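Local structure of sulfur oxygenase/reductase (6QPA) at residues T51-M56 with G293-F298; D84-E89 with N237-K242; N95-F100 with A226-Y231; L154-T159 with M302-L307. The protein probably oxidises and disproportionates elemental sulfur with molecular oxygen at a mononuclear iron site, working as an assembly of twenty-four subunits. One frame throughout, in Å; residues are numbered along the deposited sequence. Where two conformers were deposited one is given.

Interaction 1: residues T51-M56 with G293-F298; sequences TGIHPM and GPYYMF
A classic beta bulge interrupts the antiparallel pairing of strands 42-53 and 290-305: T51 and G52 both face F298. The carbonyl of F298 takes T51 N at 2.8 Å and, weakly, G52 N, while F298 N gives a bond of 2.8 Å back to G52 O. Further along, H54 N reaches Y296 O at 3.0 Å; then the chains part, and a water accepts from Y296 N and donates to H54 O. Glycine suits the bulge, since its phi/psi of 170/-159° is costly for other residues, and a side chain there would start beside F298. The F298 ring instead lies along the backbone, I53 O over one face and CE1 3.7 Å from H54 CB. On the face of the sheet that carries I53 and M297, I53 CG2 comes within 3.9 Å of Y295 CZ; the phenol OH is bonded to the carbonyl of I111 of a second subunit. H54 ND1 accepts M56 N in the ring plane, 2.8 Å away, while NE2 is satisfied by H266 O. Between the two chains, backbone groups pair directly or through the water, and mainly apolar and aromatic side chains fill the rest of this buried contact.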
loop_
_atom_site.group_PDB
_atom_site.type_symbol
_atom_site.label_atom_id
_atom_site.label_comp_id
_atom_site.label_asym_id
_atom_site.label_seq_id
_atom_site.Cartn_x
_atom_site.Cartn_y
_atom_site.Cartn_z
ATOM N N THR A 51 1.682 15.828 41.196
ATOM C CA THR A 51 2.321 15.828 39.889
ATOM C C THR A 51 3.681 15.152 39.881
ATOM O O THR A 51 4.175 14.812 38.802
ATOM C CB THR A 51 2.512 17.269 39.392
ATOM O OG1 THR A 51 3.242 18.012 40.380
ATOM C CG2 THR A 51 1.168 17.928 39.140
ATOM N N GLY A 52 4.285 14.931 41.044
ATOM C CA GLY A 52 5.593 14.303 41.092
ATOM C C GLY A 52 6.171 14.382 42.495
ATOM O O GLY A 52 5.439 14.550 43.475
ATOM N N ILE A 53 7.498 14.250 42.575
ATOM C CA ILE A 53 8.224 14.320 43.842
ATOM C C ILE A 53 9.527 15.072 43.613
ATOM O O ILE A 53 9.919 15.365 42.478
ATOM C CB ILE A 53 8.554 12.933 44.436
ATOM C CG1 ILE A 53 9.611 12.236 43.554
ATOM C CG2 ILE A 53 7.307 12.079 44.659
ATOM C CD1 ILE A 53 10.269 11.015 44.203
ATOM N N HIS A 54 10.202 15.389 44.716
ATOM C CA HIS A 54 11.577 15.848 44.627
ATOM C C HIS A 54 12.511 14.646 44.735
ATOM O O HIS A 54 12.515 13.975 45.768
ATOM C CB HIS A 54 11.907 16.859 45.711
ATOM C CG HIS A 54 13.113 17.692 45.383
ATOM N ND1 HIS A 54 14.369 17.149 45.218
ATOM C CD2 HIS A 54 13.243 19.020 45.136
ATOM C CE1 HIS A 54 15.223 18.108 44.900
ATOM N NE2 HIS A 54 14.565 19.253 44.842
ATOM N N PRO A 55 13.289 14.328 43.701
ATOM C CA PRO A 55 14.195 13.168 43.774
ATOM C C PRO A 55 15.365 13.357 44.740
ATOM O O PRO A 55 16.062 12.371 45.028
ATOM C CB PRO A 55 14.701 13.020 42.329
ATOM C CG PRO A 55 13.812 13.890 41.504
ATOM C CD PRO A 55 13.353 14.995 42.392
ATOM N N MET A 56 15.604 14.582 45.214
ATOM C CA MET A 56 16.627 14.905 46.211
ATOM C C MET A 56 17.994 14.347 45.812
ATOM O O MET A 56 18.645 13.612 46.559
ATOM C CB MET A 56 16.208 14.426 47.610
ATOM C CG MET A 56 15.284 15.422 48.298
ATOM S SD MET A 56 14.646 14.890 49.905
ATOM C CE MET A 56 16.173 14.657 50.828
ATOM N N GLY A 293 12.243 11.204 56.950
ATOM C CA GLY A 293 12.151 12.291 56.005
ATOM C C GLY A 293 13.445 13.075 55.910
ATOM O O GLY A 293 14.490 12.669 56.436
ATOM N N PRO A 294 13.397 14.234 55.232
ATOM C CA PRO A 294 12.178 14.760 54.601
ATOM C C PRO A 294 11.841 14.074 53.278
ATOM O O PRO A 294 12.728 13.557 52.617
ATOM C CB PRO A 294 12.510 16.236 54.361
ATOM C CG PRO A 294 13.996 16.272 54.255
ATOM C CD PRO A 294 14.547 15.143 55.077
ATOM N N TYR A 295 10.554 14.049 52.932
ATOM C CA TYR A 295 10.081 13.558 51.644
ATOM C C TYR A 295 9.138 14.609 51.068
ATOM O O TYR A 295 8.162 14.997 51.720
ATOM C CB TYR A 295 9.367 12.209 51.794
ATOM C CG TYR A 295 8.971 11.559 50.467
ATOM C CD1 TYR A 295 9.915 10.911 49.681
ATOM C CD2 TYR A 295 7.647 11.577 50.023
ATOM C CE1 TYR A 295 9.556 10.298 48.477
ATOM C CE2 TYR A 295 7.281 10.971 48.838
ATOM C CZ TYR A 295 8.235 10.341 48.061
ATOM O OH TYR A 295 7.850 9.741 46.887
ATOM N N TYR A 296 9.434 15.087 49.865
ATOM C CA TYR A 296 8.695 16.189 49.265
ATOM C C TYR A 296 7.871 15.681 48.088
ATOM O O TYR A 296 8.435 15.181 47.109
ATOM C CB TYR A 296 9.663 17.284 48.823
ATOM C CG TYR A 296 10.085 18.168 49.987
ATOM C CD1 TYR A 296 9.294 19.228 50.379
ATOM C CD2 TYR A 296 11.242 17.921 50.704
ATOM C CE1 TYR A 296 9.630 20.043 51.418
ATOM C CE2 TYR A 296 11.595 18.739 51.776
ATOM C CZ TYR A 296 10.772 19.799 52.126
ATOM O OH TYR A 296 11.057 20.646 53.180
ATOM N N MET A 297 6.544 15.810 48.185
ATOM C CA MET A 297 5.638 15.547 47.071
ATOM C C MET A 297 5.248 16.858 46.390
ATOM O O MET A 297 5.001 17.865 47.057
ATOM C CB MET A 297 4.377 14.813 47.546
ATOM C CG MET A 297 4.658 13.455 48.181
ATOM S SD MET A 297 3.232 12.809 49.077
ATOM C CE MET A 297 2.091 12.533 47.712
ATOM N N PHE A 298 5.197 16.840 45.057
ATOM C CA PHE A 298 4.797 17.993 44.259
ATOM C C PHE A 298 3.314 17.887 43.900
ATOM O O PHE A 298 2.846 16.821 43.508
ATOM C CB PHE A 298 5.614 18.087 42.962
ATOM C CG PHE A 298 7.005 18.642 43.135
ATOM C CD1 PHE A 298 7.770 18.323 44.259
ATOM C CD2 PHE A 298 7.560 19.477 42.154
ATOM C CE1 PHE A 298 9.067 18.823 44.405
ATOM C CE2 PHE A 298 8.848 19.987 42.292
ATOM C CZ PHE A 298 9.611 19.650 43.420
HETATM O O HOH W 1 11.311 13.802 48.223
#

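Interaction 2: residues D84-E89 with N237-K242. With SO4 (sulfate ion), chain Z.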
loop_
_atom_site.group_PDB
_atom_site.type_symbol
_atom_site.label_atom_id
_atom_site.label_comp_id
_atom_site.label_asym_id
_atom_site.label_seq_id
_atom_site.Cartn_x
_atom_site.Cartn_y
_atom_site.Cartn_z
ATOM N N ASP A 84 -12.528 25.365 63.955
ATOM C CA ASP A 84 -12.142 24.423 64.993
ATOM C C ASP A 84 -12.487 23.018 64.542
ATOM O O ASP A 84 -13.189 22.817 63.546
ATOM C CB ASP A 84 -12.827 24.747 66.325
ATOM C CG ASP A 84 -14.311 25.008 66.165
ATOM O OD1 ASP A 84 -15.016 24.220 65.495
ATOM O OD2 ASP A 84 -14.773 26.035 66.685
ATOM N N VAL A 85 -12.010 22.041 65.322
ATOM C CA VAL A 85 -12.286 20.642 65.027
ATOM C C VAL A 85 -13.784 20.384 65.039
ATOM O O VAL A 85 -14.319 19.722 64.146
ATOM C CB VAL A 85 -11.549 19.742 66.037
ATOM C CG1 VAL A 85 -12.093 18.311 66.006
ATOM C CG2 VAL A 85 -10.064 19.749 65.757
ATOM N N HIS A 86 -14.493 20.946 66.028
ATOM C CA HIS A 86 -15.913 20.652 66.185
ATOM C C HIS A 86 -16.697 21.033 64.942
ATOM O O HIS A 86 -17.643 20.338 64.561
ATOM C CB HIS A 86 -16.504 21.391 67.391
ATOM C CG HIS A 86 -17.968 21.114 67.592
ATOM N ND1 HIS A 86 -18.962 21.908 67.055
ATOM C CD2 HIS A 86 -18.605 20.100 68.227
ATOM C CE1 HIS A 86 -20.144 21.413 67.373
ATOM N NE2 HIS A 86 -19.955 20.319 68.090
ATOM N N SER A 87 -16.334 22.150 64.312
ATOM C CA SER A 87 -17.045 22.573 63.114
ATOM C C SER A 87 -16.927 21.533 62.013
ATOM O O SER A 87 -17.916 21.212 61.345
ATOM C CB SER A 87 -16.535 23.934 62.656
ATOM O OG SER A 87 -16.837 24.902 63.651
ATOM N N HIS A 88 -15.734 20.983 61.818
ATOM C CA HIS A 88 -15.569 19.967 60.788
ATOM C C HIS A 88 -16.357 18.707 61.128
ATOM O O HIS A 88 -17.059 18.150 60.275
ATOM C CB HIS A 88 -14.083 19.661 60.600
ATOM C CG HIS A 88 -13.797 18.607 59.570
ATOM N ND1 HIS A 88 -13.245 17.385 59.892
ATOM C CD2 HIS A 88 -13.985 18.591 58.231
ATOM C CE1 HIS A 88 -13.095 16.666 58.794
ATOM N NE2 HIS A 88 -13.530 17.378 57.770
ATOM N N GLU A 89 -16.259 18.245 62.377
ATOM C CA GLU A 89 -16.977 17.040 62.782
ATOM C C GLU A 89 -18.481 17.233 62.682
ATOM O O GLU A 89 -19.214 16.304 62.327
ATOM C CB GLU A 89 -16.585 16.652 64.209
ATOM C CG GLU A 89 -15.130 16.197 64.361
ATOM C CD GLU A 89 -14.850 14.881 63.655
ATOM O OE1 GLU A 89 -15.744 13.998 63.637
ATOM O OE2 GLU A 89 -13.744 14.721 63.098
ATOM N N ASN A 237 -20.891 7.625 68.668
ATOM C CA ASN A 237 -21.645 8.345 67.639
ATOM C C ASN A 237 -21.853 9.824 67.965
ATOM O O ASN A 237 -22.724 10.467 67.370
ATOM C CB ASN A 237 -22.991 7.658 67.356
ATOM C CG ASN A 237 -23.999 7.765 68.516
ATOM O OD1 ASN A 237 -23.692 8.245 69.612
ATOM N ND2 ASN A 237 -25.213 7.264 68.271
ATOM N N LYS A 238 -21.078 10.392 68.878
ATOM C CA LYS A 238 -21.241 11.810 69.173
ATOM C C LYS A 238 -20.351 12.660 68.270
ATOM O O LYS A 238 -19.392 12.179 67.667
ATOM C CB LYS A 238 -20.936 12.101 70.641
ATOM C CG LYS A 238 -21.899 11.370 71.584
ATOM C CD LYS A 238 -23.367 11.699 71.243
ATOM C CE LYS A 238 -24.328 10.971 72.161
ATOM N NZ LYS A 238 -24.292 9.491 71.960
ATOM N N VAL A 239 -20.712 13.936 68.162
ATOM C CA VAL A 239 -19.921 14.916 67.430
ATOM C C VAL A 239 -18.804 15.385 68.356
ATOM O O VAL A 239 -19.065 15.966 69.413
ATOM C CB VAL A 239 -20.791 16.097 66.973
ATOM C CG1 VAL A 239 -19.948 17.139 66.239
ATOM C CG2 VAL A 239 -21.966 15.614 66.135
ATOM N N HIS A 240 -17.564 15.119 67.971
ATOM C CA HIS A 240 -16.425 15.379 68.841
ATOM C C HIS A 240 -15.940 16.820 68.763
ATOM O O HIS A 240 -15.977 17.447 67.703
ATOM C CB HIS A 240 -15.284 14.430 68.496
ATOM C CG HIS A 240 -15.529 13.036 68.955
ATOM N ND1 HIS A 240 -16.353 12.163 68.280
ATOM C CD2 HIS A 240 -15.082 12.369 70.043
ATOM C CE1 HIS A 240 -16.397 11.013 68.928
ATOM N NE2 HIS A 240 -15.638 11.114 70.004
ATOM N N ASP A 241 -15.504 17.333 69.920
ATOM C CA ASP A 241 -14.807 18.611 70.048
ATOM C C ASP A 241 -13.318 18.481 69.753
ATOM O O ASP A 241 -12.674 19.460 69.358
ATOM C CB ASP A 241 -14.942 19.130 71.478
ATOM C CG ASP A 241 -16.256 19.786 71.738
ATOM O OD1 ASP A 241 -16.998 20.056 70.773
ATOM O OD2 ASP A 241 -16.553 20.018 72.924
ATOM N N LYS A 242 -12.749 17.314 70.018
ATOM C CA LYS A 242 -11.360 16.974 69.792
ATOM C C LYS A 242 -11.298 15.784 68.849
ATOM O O LYS A 242 -12.236 14.984 68.816
ATOM C CB LYS A 242 -10.672 16.632 71.122
ATOM C CG LYS A 242 -10.648 17.786 72.102
ATOM C CD LYS A 242 -10.047 17.377 73.434
ATOM C CE LYS A 242 -10.017 18.552 74.404
ATOM N NZ LYS A 242 -9.435 18.161 75.726
HETATM S S SO4 Z . -14.661 15.323 72.821
HETATM O O1 SO4 Z . -15.052 13.963 73.194
HETATM O O2 SO4 Z . -13.721 15.242 71.707
HETATM O O3 SO4 Z . -15.841 16.071 72.398
HETATM O O4 SO4 Z . -14.029 16.012 73.955
HETATM O O HOH W 2 -13.387 21.796 68.565
HETATM O O HOH W 3 -17.196 12.907 65.618
#
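With CG anti to the backbone N (chi1 -180°), the imidazole of H86 swings out beside D241, and V239 uses the same torsion (178°) to send CG1 across to it. H86 and D241 run alongside each other in the same direction, ring and carboxylate planes 65° apart. D241 OD1 sits 3.0 Å from H86 CD2, a carbon, whereas NE2 is 4.0 Å off, so this is a close C-H to oxygen approach and not a salt bridge; if the ring were protonated, the carboxylate would probably favour it. V239 CG1 approaches the same ring, 3.7 Å from H86 NE2, the two side chains crossing nearly perpendicularly. An alanine in place of H86 would probably leave the D241 carboxylate without its neighbouring ring and open a gap beside V239 CG1. Nearer the backbone, H86 CA makes a CA-H...O contact of 3.5 Å with H240 O, and V85 CB packs on D241 O. Water joins the segments twice, linking H86 N to D241 O and E89 OE1 to H240 ND1. On the loop's other side a sulfate, probably from the crystallisation liquor, accepts from D241 N through its O3 and from K242 N through its O2. D84 caps the helix, its OD1 accepting S87 N at 2.7 Å. Residues 239-242 thus lie against the first turn of helix 85-94, whose H88 binds iron with H92 and E116; E89 OE2 bonds to Y118 on strand 110-125 and to S205, while V85 packs on I7 of strand 7-15.

Interaction 3: residues N95-F100 with A226-Y231; sequences NFKEIF and ANPPEY
Helix 96-101 and the extended loop 226-231 approach to 5.9 Å between the CA atoms of K97 and P228, and contact is made by side chains and one loop carbonyl. F96 and F100, a turn apart on the helix, both set CG anti to the backbone N, which sends their rings out toward the loop. The F96 ring receives the edge of Y231 on its face, a T-shaped pair with centroids 5.6 Å apart and planes at 90°. Its own edge meets P229 O, in the ring plane and 3.4 Å from F96 CE2, where aromatic hydrogens suit a carbonyl oxygen. F100 works differently: P229 CD sits over its face, 3.8 Å from the centroid and 14° off the normal, a CH-pi contact, while P228 CB touches F100 CD2 at 3.6 Å. A serine in place of F100 would probably take away the face under P229 CD and the carbons against P228 CB, opening a gap between helix and loop. K97 contributes its aliphatic part, CG lying 3.5 Å from P228 CG. Proline suits such a loop, being rigid and offering CH groups to aromatic faces. Y231 also packs edge-to-face on H93 and touches E89 of helix 85-94, and A226 N bonds to E101 of a third subunit. This is proline-aromatic packing of a loop against a short helix, just outside the iron site whose HExxH motif lies on the preceding helix.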
loop_
_atom_site.group_PDB
_atom_site.type_symbol
_atom_site.label_atom_id
_atom_site.label_comp_id
_atom_site.label_asym_id
_atom_site.label_seq_id
_atom_site.Cartn_x
_atom_site.Cartn_y
_atom_site.Cartn_z
ATOM N N ASN A 95 -24.207 16.336 57.431
ATOM C CA ASN A 95 -24.352 16.037 56.017
ATOM C C ASN A 95 -23.897 14.615 55.720
ATOM O O ASN A 95 -23.453 14.306 54.608
ATOM C CB ASN A 95 -23.572 17.053 55.187
ATOM C CG ASN A 95 -24.002 18.487 55.472
ATOM O OD1 ASN A 95 -23.278 19.237 56.121
ATOM N ND2 ASN A 95 -25.179 18.869 54.995
ATOM N N PHE A 96 -24.003 13.735 56.716
ATOM C CA PHE A 96 -23.372 12.426 56.600
ATOM C C PHE A 96 -23.942 11.628 55.425
ATOM O O PHE A 96 -23.192 11.001 54.667
ATOM C CB PHE A 96 -23.510 11.651 57.908
ATOM C CG PHE A 96 -22.777 10.337 57.893
ATOM C CD1 PHE A 96 -21.395 10.302 57.938
ATOM C CD2 PHE A 96 -23.470 9.142 57.775
ATOM C CE1 PHE A 96 -20.713 9.098 57.903
ATOM C CE2 PHE A 96 -22.798 7.935 57.736
ATOM C CZ PHE A 96 -21.417 7.912 57.801
ATOM N N LYS A 97 -25.271 11.615 55.278
ATOM C CA LYS A 97 -25.882 10.854 54.189
ATOM C C LYS A 97 -25.409 11.340 52.829
ATOM O O LYS A 97 -25.127 10.526 51.939
ATOM C CB LYS A 97 -27.413 10.923 54.254
ATOM C CG LYS A 97 -28.064 10.141 55.390
ATOM C CD LYS A 97 -29.407 10.772 55.782
ATOM C CE LYS A 97 -30.016 11.532 54.595
ATOM N NZ LYS A 97 -30.762 12.764 54.999
ATOM N N GLU A 98 -25.360 12.665 52.633
ATOM C CA GLU A 98 -25.022 13.192 51.312
ATOM C C GLU A 98 -23.535 13.035 51.020
ATOM O O GLU A 98 -23.153 12.661 49.903
ATOM C CB GLU A 98 -25.470 14.653 51.156
ATOM C CG GLU A 98 -25.552 15.488 52.405
ATOM C CD GLU A 98 -26.792 15.203 53.243
ATOM O OE1 GLU A 98 -27.922 15.376 52.749
ATOM O OE2 GLU A 98 -26.627 14.784 54.398
ATOM N N ILE A 99 -22.682 13.276 52.015
ATOM C CA ILE A 99 -21.260 13.037 51.804
ATOM C C ILE A 99 -21.024 11.574 51.486
ATOM O O ILE A 99 -20.262 11.235 50.575
ATOM C CB ILE A 99 -20.453 13.479 53.028
ATOM C CG1 ILE A 99 -20.424 15.005 53.108
ATOM C CG2 ILE A 99 -19.051 12.921 52.943
ATOM C CD1 ILE A 99 -19.871 15.516 54.393
ATOM N N PHE A 100 -21.731 10.684 52.179
ATOM C CA PHE A 100 -21.592 9.270 51.868
ATOM C C PHE A 100 -22.006 8.990 50.428
ATOM O O PHE A 100 -21.349 8.215 49.727
ATOM C CB PHE A 100 -22.407 8.412 52.844
ATOM C CG PHE A 100 -22.262 6.951 52.581
ATOM C CD1 PHE A 100 -21.152 6.263 53.068
ATOM C CD2 PHE A 100 -23.199 6.267 51.811
ATOM C CE1 PHE A 100 -20.981 4.920 52.807
ATOM C CE2 PHE A 100 -23.035 4.917 51.543
ATOM C CZ PHE A 100 -21.927 4.243 52.046
ATOM N N ALA A 226 -26.986 5.069 48.126
ATOM C CA ALA A 226 -28.310 5.561 48.483
ATOM C C ALA A 226 -28.758 5.138 49.875
ATOM O O ALA A 226 -29.640 5.793 50.442
ATOM C CB ALA A 226 -29.353 5.084 47.458
ATOM N N ASN A 227 -28.145 4.110 50.472
ATOM C CA ASN A 227 -28.558 3.605 51.784
ATOM C C ASN A 227 -27.361 3.640 52.721
ATOM O O ASN A 227 -26.697 2.615 52.958
ATOM C CB ASN A 227 -29.151 2.208 51.683
ATOM C CG ASN A 227 -30.446 2.209 50.921
ATOM O OD1 ASN A 227 -31.454 2.702 51.405
ATOM N ND2 ASN A 227 -30.422 1.668 49.715
ATOM N N PRO A 228 -27.061 4.805 53.275
ATOM C CA PRO A 228 -25.835 4.973 54.062
ATOM C C PRO A 228 -25.922 4.232 55.381
ATOM O O PRO A 228 -27.024 3.969 55.886
ATOM C CB PRO A 228 -25.775 6.492 54.289
ATOM C CG PRO A 228 -27.236 6.911 54.275
ATOM C CD PRO A 228 -27.896 6.018 53.242
ATOM N N PRO A 229 -24.787 3.892 55.983
ATOM C CA PRO A 229 -24.809 3.380 57.359
ATOM C C PRO A 229 -25.201 4.482 58.331
ATOM O O PRO A 229 -25.265 5.661 57.983
ATOM C CB PRO A 229 -23.367 2.918 57.592
ATOM C CG PRO A 229 -22.555 3.795 56.693
ATOM C CD PRO A 229 -23.416 4.016 55.456
ATOM N N GLU A 230 -25.488 4.072 59.567
ATOM C CA GLU A 230 -25.657 5.028 60.657
ATOM C C GLU A 230 -24.334 5.713 60.996
ATOM O O GLU A 230 -23.261 5.112 60.916
ATOM C CB GLU A 230 -26.215 4.329 61.901
ATOM C CG GLU A 230 -27.635 3.824 61.748
ATOM C CD GLU A 230 -28.597 4.929 61.337
ATOM O OE1 GLU A 230 -29.106 4.885 60.197
ATOM O OE2 GLU A 230 -28.817 5.861 62.144
ATOM N N TYR A 231 -24.418 6.985 61.368
ATOM C CA TYR A 231 -23.256 7.717 61.849
ATOM C C TYR A 231 -22.751 7.070 63.137
ATOM O O TYR A 231 -23.400 7.165 64.183
ATOM C CB TYR A 231 -23.638 9.187 62.048
ATOM C CG TYR A 231 -22.551 10.084 62.579
ATOM C CD1 TYR A 231 -22.346 10.223 63.947
ATOM C CD2 TYR A 231 -21.717 10.802 61.707
ATOM C CE1 TYR A 231 -21.323 11.060 64.445
ATOM C CE2 TYR A 231 -20.717 11.635 62.191
ATOM C CZ TYR A 231 -20.523 11.754 63.568
ATOM O OH TYR A 231 -19.530 12.571 64.057
#

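Interaction 4: residues L154-T159 with M302-L307; sequences LSSQRT and MMEQGL
Charge pairing comes first: R158 meets E304 with its two terminal nitrogens, NH1 to OE1 and NH2 to OE2, each at 2.8 Å. The guanidinium and carboxylate planes are only 26° apart, and OE2 uses its syn lone pair, so the two flat groups fit as a bidentate salt bridge. The glutamate chain is extended beyond CG (chi2 -179°), carrying the carboxylate across to the turn. R158 has a second charge partner, E258, on NE, and the two carboxylates probably help fix the guanidinium's orientation; E46, close to E304, and R309, close to R158, also belong to this charged cluster.

Hydrogen bonds from and to the backbone come next. S156 N meets E304 OE1 at 2.8 Å, in line with the C-O bond, so that oxygen has two donors, one of them a main-chain amide. L154 O likewise accepts twice, from Q157 N at 3.1 Å and from R158 NH1 at 2.9 Å, reached from opposite faces of its carbonyl plane. S156 OG gives a longer bond, 3.2 Å, to M302 O from above the carbonyl plane, and is also bonded to Q267 of a fifth subunit. One water joins S155 OG and E304 O.

The segment L154-Q157 is a type II beta turn, with S156 in its third position at positive phi (53°). The salt bridge and the hydrogen bond from S156 N tie this turn, which leads into strand 159-167, to the end of strand 290-305 beside a subunit interface.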
loop_
_atom_site.group_PDB
_atom_site.type_symbol
_atom_site.label_atom_id
_atom_site.label_comp_id
_atom_site.label_asym_id
_atom_site.label_seq_id
_atom_site.Cartn_x
_atom_site.Cartn_y
_atom_site.Cartn_z
ATOM N N LEU A 154 -0.505 32.810 42.280
ATOM C CA LEU A 154 -1.515 32.792 41.226
ATOM C C LEU A 154 -2.529 31.687 41.494
ATOM O O LEU A 154 -2.155 30.519 41.654
ATOM C CB LEU A 154 -0.869 32.610 39.851
ATOM C CG LEU A 154 -0.009 33.801 39.410
ATOM C CD1 LEU A 154 0.665 33.495 38.084
ATOM C CD2 LEU A 154 -0.822 35.070 39.297
ATOM N N SER A 155 -3.807 32.068 41.543
ATOM C CA SER A 155 -4.909 31.138 41.800
ATOM C C SER A 155 -4.891 29.995 40.795
ATOM O O SER A 155 -4.903 30.229 39.585
ATOM C CB SER A 155 -6.240 31.889 41.729
ATOM O OG SER A 155 -7.323 31.033 42.050
ATOM N N SER A 156 -4.830 28.762 41.307
ATOM C CA SER A 156 -4.811 27.548 40.488
ATOM C C SER A 156 -3.730 27.565 39.406
ATOM O O SER A 156 -3.905 26.940 38.361
ATOM C CB SER A 156 -6.184 27.316 39.835
ATOM O OG SER A 156 -7.179 27.059 40.802
ATOM N N GLN A 157 -2.615 28.268 39.633
ATOM C CA GLN A 157 -1.552 28.410 38.628
ATOM C C GLN A 157 -0.183 28.514 39.307
ATOM O O GLN A 157 0.588 29.443 39.059
ATOM C CB GLN A 157 -1.765 29.637 37.737
ATOM C CG GLN A 157 -2.850 29.540 36.677
ATOM C CD GLN A 157 -3.094 30.880 35.938
ATOM O OE1 GLN A 157 -2.248 31.789 35.951
ATOM N NE2 GLN A 157 -4.255 30.989 35.285
ATOM N N ARG A 158 0.137 27.568 40.183
ATOM C CA ARG A 158 1.454 27.534 40.812
ATOM C C ARG A 158 1.664 26.123 41.339
ATOM O O ARG A 158 0.831 25.238 41.141
ATOM C CB ARG A 158 1.594 28.604 41.905
ATOM C CG ARG A 158 0.754 28.357 43.165
ATOM C CD ARG A 158 0.524 29.613 43.980
ATOM N NE ARG A 158 -0.189 29.283 45.220
ATOM C CZ ARG A 158 -1.499 29.042 45.286
ATOM N NH1 ARG A 158 -2.261 29.136 44.188
ATOM N NH2 ARG A 158 -2.052 28.718 46.451
ATOM N N THR A 159 2.792 25.913 42.001
ATOM C CA THR A 159 3.168 24.599 42.488
ATOM C C THR A 159 3.096 24.595 44.010
ATOM O O THR A 159 3.530 25.551 44.666
ATOM C CB THR A 159 4.572 24.229 42.003
ATOM O OG1 THR A 159 4.544 24.083 40.587
ATOM C CG2 THR A 159 5.058 22.903 42.656
ATOM N N MET A 302 -5.717 22.285 42.038
ATOM C CA MET A 302 -6.723 22.246 40.987
ATOM C C MET A 302 -7.783 23.314 41.208
ATOM O O MET A 302 -8.145 24.049 40.285
ATOM C CB MET A 302 -7.377 20.867 40.932
ATOM C CG MET A 302 -6.533 19.744 40.392
ATOM S SD MET A 302 -5.313 20.291 39.144
ATOM C CE MET A 302 -6.291 20.239 37.634
ATOM N N MET A 303 -8.329 23.378 42.418
ATOM C CA MET A 303 -9.389 24.308 42.773
ATOM C C MET A 303 -9.012 24.868 44.123
ATOM O O MET A 303 -8.413 24.161 44.933
ATOM C CB MET A 303 -10.773 23.636 42.864
ATOM C CG MET A 303 -11.207 22.898 41.607
ATOM S SD MET A 303 -12.942 22.392 41.654
ATOM C CE MET A 303 -12.821 20.692 41.071
ATOM N N GLU A 304 -9.305 26.140 44.344
ATOM C CA GLU A 304 -9.003 26.757 45.625
ATOM C C GLU A 304 -10.118 27.711 45.980
ATOM O O GLU A 304 -10.639 28.416 45.109
ATOM C CB GLU A 304 -7.699 27.546 45.597
ATOM C CG GLU A 304 -6.523 26.811 45.030
ATOM C CD GLU A 304 -5.278 27.671 45.075
ATOM O OE1 GLU A 304 -4.957 28.280 44.031
ATOM O OE2 GLU A 304 -4.653 27.751 46.159
ATOM N N GLN A 305 -10.505 27.712 47.247
ATOM C CA GLN A 305 -11.265 28.831 47.800
ATOM C C GLN A 305 -10.373 29.333 48.930
ATOM O O GLN A 305 -10.284 28.722 50.006
ATOM C CB GLN A 305 -12.707 28.441 48.179
ATOM C CG GLN A 305 -13.155 28.531 49.625
ATOM C CD GLN A 305 -13.356 29.934 50.163
ATOM O OE1 GLN A 305 -12.540 30.840 49.954
ATOM N NE2 GLN A 305 -14.438 30.106 50.911
ATOM N N GLY A 306 -9.643 30.415 48.638
ATOM C CA GLY A 306 -8.516 30.801 49.457
ATOM C C GLY A 306 -8.777 31.875 50.495
ATOM O O GLY A 306 -7.817 32.421 51.041
ATOM N N LEU A 307 -10.041 32.175 50.821
ATOM C CA LEU A 307 -10.276 33.255 51.779
ATOM C C LEU A 307 -9.765 32.934 53.181
ATOM O O LEU A 307 -9.510 33.854 53.962
ATOM C CB LEU A 307 -11.747 33.651 51.809
ATOM C CG LEU A 307 -11.949 34.655 50.660
ATOM C CD1 LEU A 307 -12.599 34.025 49.410
ATOM C CD2 LEU A 307 -12.631 35.950 51.114
HETATM O O HOH W 4 -9.788 30.909 43.665
#

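How the interactions relate
Interactions 1 and 4 both use strand 290-305, and touch where F298 packs on T159; the first is buried pairing with strand 42-53, whereas the second, partly buried, fastens a turn to the strand's far end through charge. Interactions 2 and 3 lie together, their centres about 17 Å apart, on successive helices held by two parts of one long loop, and Y231 meets N237 and K238 where they join. Both are partly exposed: one relies on waters, a C-H to oxygen contact and a histidine ring beside an aspartate, the other on prolines and aromatic rings. The iron-binding helix runs through interaction 2, while interactions 1 and 4 lie away from the metal.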